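Local coordinates for protein viral CASP8 and FADD-like apoptosis regulator (Molluscum contagiosum virus subtype 1, PDB 2F1S) that blocks death-receptor-induced apoptosis of the host cell by interfering with caspase-8 recruitment and activation at the death-inducing signalling complex, at residues 108-113 with 170-175. Residues are numbered along the deposited sequence; the frame is centred on the assembly and turned at random.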
ATOM      1  N   GLU A 108      -0.863   6.183   6.185  1.00 13.35           N
ATOM      2  CA  GLU A 108      -2.066   6.670   6.869  1.00 13.78           C
ATOM      3  C   GLU A 108      -1.764   7.245   8.231  1.00 17.40           C
ATOM      4  O   GLU A 108      -2.682   7.720   8.930  1.00 18.65           O
ATOM      5  CB  GLU A 108      -3.090   5.546   7.018  1.00 15.15           C
ATOM      6  CG  GLU A 108      -3.567   4.982   5.709  1.00 17.39           C
ATOM      7  CD  GLU A 108      -4.222   6.062   4.857  1.00 22.65           C
ATOM      8  OE1 GLU A 108      -5.247   6.629   5.316  1.00 28.52           O
ATOM      9  OE2 GLU A 108      -3.727   6.395   3.768  1.00 18.68           O
ATOM     10  N   GLU A 109      -0.505   7.183   8.642  1.00 13.61           N
ATOM     11  CA  GLU A 109      -0.080   7.795   9.908  1.00 12.07           C
ATOM     12  C   GLU A 109       0.548   9.167   9.713  1.00 15.91           C
ATOM     13  O   GLU A 109       1.072   9.746  10.667  1.00 19.13           O
ATOM     14  CB  GLU A 109       0.918   6.903  10.611  1.00 13.75           C
ATOM     15  CG  GLU A 109       0.323   5.558  11.036  1.00 16.75           C
ATOM     16  CD  GLU A 109       1.236   4.758  11.997  1.00 24.81           C
ATOM     17  OE1 GLU A 109       1.504   5.220  13.144  1.00 25.42           O
ATOM     18  OE2 GLU A 109       1.689   3.656  11.605  1.00 32.69           O
ATOM     19  N   LEU A 110       0.546   9.652   8.478  1.00 13.28           N
ATOM     20  CA  LEU A 110       1.126  10.943   8.138  1.00 15.10           C
ATOM     21  C   LEU A 110       0.086  12.010   7.820  1.00 18.54           C
ATOM     22  O   LEU A 110      -0.938  11.707   7.177  1.00 20.58           O
ATOM     23  CB  LEU A 110       2.060  10.777   6.943  1.00 14.36           C
ATOM     24  CG  LEU A 110       3.300   9.899   7.219  1.00 14.59           C
ATOM     25  CD1 LEU A 110       3.897   9.486   5.874  1.00 17.62           C
ATOM     26  CD2 LEU A 110       4.347  10.635   7.993  1.00 14.95           C
ATOM     27  N   ASP A 111       0.316  13.228   8.320  1.00 17.74           N
ATOM     28  CA  ASP A 111      -0.602  14.321   7.953  1.00 19.40           C
ATOM     29  C   ASP A 111      -0.092  15.020   6.701  1.00 18.09           C
ATOM     30  O   ASP A 111       0.956  14.666   6.149  1.00 18.72           O
ATOM     31  CB  ASP A 111      -0.862  15.311   9.118  1.00 19.04           C
ATOM     32  CG  ASP A 111       0.331  16.139   9.493  1.00 19.44           C
ATOM     33  OD1 ASP A 111       1.188  16.420   8.648  1.00 20.60           O
ATOM     34  OD2 ASP A 111       0.383  16.534  10.693  1.00 30.09           O
ATOM     35  N   SER A 112      -0.847  15.996   6.189  1.00 18.95           N
ATOM     36  CA  SER A 112      -0.457  16.651   4.936  1.00 16.45           C
ATOM     37  C   SER A 112       0.840  17.409   5.026  1.00 16.72           C
ATOM     38  O   SER A 112       1.594  17.462   4.076  1.00 17.93           O
ATOM     39  CB  SER A 112      -1.563  17.605   4.419  1.00 20.67           C
ATOM     40  OG  SER A 112      -2.775  16.906   4.154  1.00 24.25           O
ATOM     41  N   SER A 113       1.097  18.031   6.175  1.00 17.86           N
ATOM     42  CA  SER A 113       2.356  18.741   6.333  1.00 19.26           C
ATOM     43  C   SER A 113       3.559  17.803   6.331  1.00 16.96           C
ATOM     44  O   SER A 113       4.610  18.124   5.767  1.00 17.56           O
ATOM     45  CB  SER A 113       2.342  19.565   7.628  1.00 23.24           C
ATOM     46  OG  SER A 113       1.350  20.591   7.560  1.00 32.76           O
ATOM     47  N   LEU A 170      10.187   9.140  14.675  1.00 16.10           N
ATOM     48  CA  LEU A 170      10.977   7.992  15.031  1.00 14.34           C
ATOM     49  C   LEU A 170      10.143   6.715  15.165  1.00 13.77           C
ATOM     50  O   LEU A 170      10.669   5.614  14.978  1.00 16.41           O
ATOM     51  CB  LEU A 170      11.791   8.300  16.322  1.00 16.14           C
ATOM     52  CG  LEU A 170      13.126   9.033  16.022  1.00 25.83           C
ATOM     53  CD1 LEU A 170      12.922  10.258  15.168  1.00 32.27           C
ATOM     54  CD2 LEU A 170      13.862   9.389  17.308  1.00 23.36           C
ATOM     55  N   ASP A 171       8.864   6.827  15.472  1.00 11.56           N
ATOM     56  CA  ASP A 171       7.946   5.703  15.535  1.00 12.33           C
ATOM     57  C   ASP A 171       7.813   5.055  14.132  1.00 14.02           C
ATOM     58  O   ASP A 171       7.870   3.827  13.998  1.00 14.26           O
ATOM     59  CB  ASP A 171       6.540   6.163  16.060  1.00 13.95           C
ATOM     60  CG  ASP A 171       5.899   7.262  15.239  1.00 13.35           C
ATOM     61  OD1 ASP A 171       6.589   8.205  14.832  1.00 15.33           O
ATOM     62  OD2 ASP A 171       4.683   7.127  15.039  1.00 15.76           O
ATOM     63  N   LEU A 172       7.644   5.883  13.111  1.00 12.49           N
ATOM     64  CA  LEU A 172       7.493   5.381  11.736  1.00 11.72           C
ATOM     65  C   LEU A 172       8.818   4.891  11.225  1.00 12.24           C
ATOM     66  O   LEU A 172       8.875   3.866  10.578  1.00 12.76           O
ATOM     67  CB  LEU A 172       6.941   6.495  10.852  1.00 12.02           C
ATOM     68  CG  LEU A 172       5.561   6.977  11.306  1.00 11.97           C
ATOM     69  CD1 LEU A 172       5.075   8.039  10.312  1.00 13.18           C
ATOM     70  CD2 LEU A 172       4.538   5.858  11.438  1.00 13.52           C
ATOM     71  N   CYS A 173       9.903   5.597  11.534  1.00 13.95           N
ATOM     72  CA  CYS A 173      11.230   5.143  11.159  1.00 14.32           C
ATOM     73  C   CYS A 173      11.468   3.739  11.713  1.00 12.56           C
ATOM     74  O   CYS A 173      11.948   2.865  10.971  1.00 12.85           O
ATOM     75  CB  CYS A 173      12.287   6.121  11.717  1.00 14.23           C
ATOM     76  SG  CYS A 173      13.989   5.626  11.460  1.00 15.95           S
ATOM     77  N   GLN A 174      11.136   3.535  12.993  1.00 13.54           N
ATOM     78  CA  GLN A 174      11.365   2.245  13.585  1.00 12.26           C
ATOM     79  C   GLN A 174      10.556   1.154  12.906  1.00 11.45           C
ATOM     80  O   GLN A 174      11.040   0.032  12.775  1.00 14.15           O
ATOM     81  CB  GLN A 174      11.068   2.312  15.079  1.00 15.16           C
ATOM     82  CG  GLN A 174      11.279   0.952  15.799  1.00 17.65           C
ATOM     83  CD  GLN A 174      11.188   1.065  17.314  1.00 28.30           C
ATOM     84  OE1 GLN A 174      11.523   2.107  17.905  1.00 28.66           O
ATOM     85  NE2 GLN A 174      10.770  -0.017  17.954  1.00 36.14           N
ATOM     86  N   GLN A 175       9.315   1.424  12.484  1.00 11.75           N
ATOM     87  CA  GLN A 175       8.576   0.393  11.779  1.00 12.40           C
ATOM     88  C   GLN A 175       9.311  -0.030  10.527  1.00 11.67           C
ATOM     89  O   GLN A 175       9.319  -1.203  10.177  1.00 12.16           O
ATOM     90  CB  GLN A 175       7.181   0.924  11.427  1.00 12.49           C
ATOM     91  CG  GLN A 175       6.257   1.099  12.613  1.00 13.19           C
ATOM     92  CD  GLN A 175       4.882   1.457  12.099  1.00 18.54           C
ATOM     93  OE1 GLN A 175       4.286   0.680  11.343  1.00 20.20           O
ATOM     94  NE2 GLN A 175       4.366   2.621  12.507  1.00 23.03           N
TER
HETATM   95  O   HOH W   1       3.768   4.567  14.610  1.00 20.26           O
HETATM   96  O   HOH W   2       1.872   0.487  10.261  1.00 42.06           O
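Leu172 forms the close-packed part of this contact, each methyl meeting a different residue of the loop between helices 98-107 and 112-125. Leu172 CD1 lies 3.6 Å from Leu110 CD2, while Leu172 CD2 rests against the flat face of the Glu109 carboxylate, 3.5 Å from Glu109 CD. A branched leucine suits the place: buried on helix 170-185, it also packs on Leu164 of helix 158-166. The solvent side is polar and bridged by two waters. Glu109, its long chain extended beyond CG (chi2 -168°), spans the Leu172 CD2 methyl to meet Gln175 coming from the opposite direction. Gln175 NE2 donates to Glu109 OE2 over 3.0 Å, nearly straight at 174°; the acceptor lies in the amide plane, whereas the N-H arrives on the syn side, 26° out of the carboxylate plane. Glutamine suits this spot because its uncharged amide also accepts, through OE1, from a water that donates weakly to Glu109 OE2. The other water donates to Glu109 OE1 and to Asp171 OD2. Arg169 forms a salt bridge with Asp171 OD2 and donates to Glu109 O. Within this death effector domain, leucine packing therefore joins loop to helix, while amide, water and arginine probably lessen the repulsion between two carboxylates.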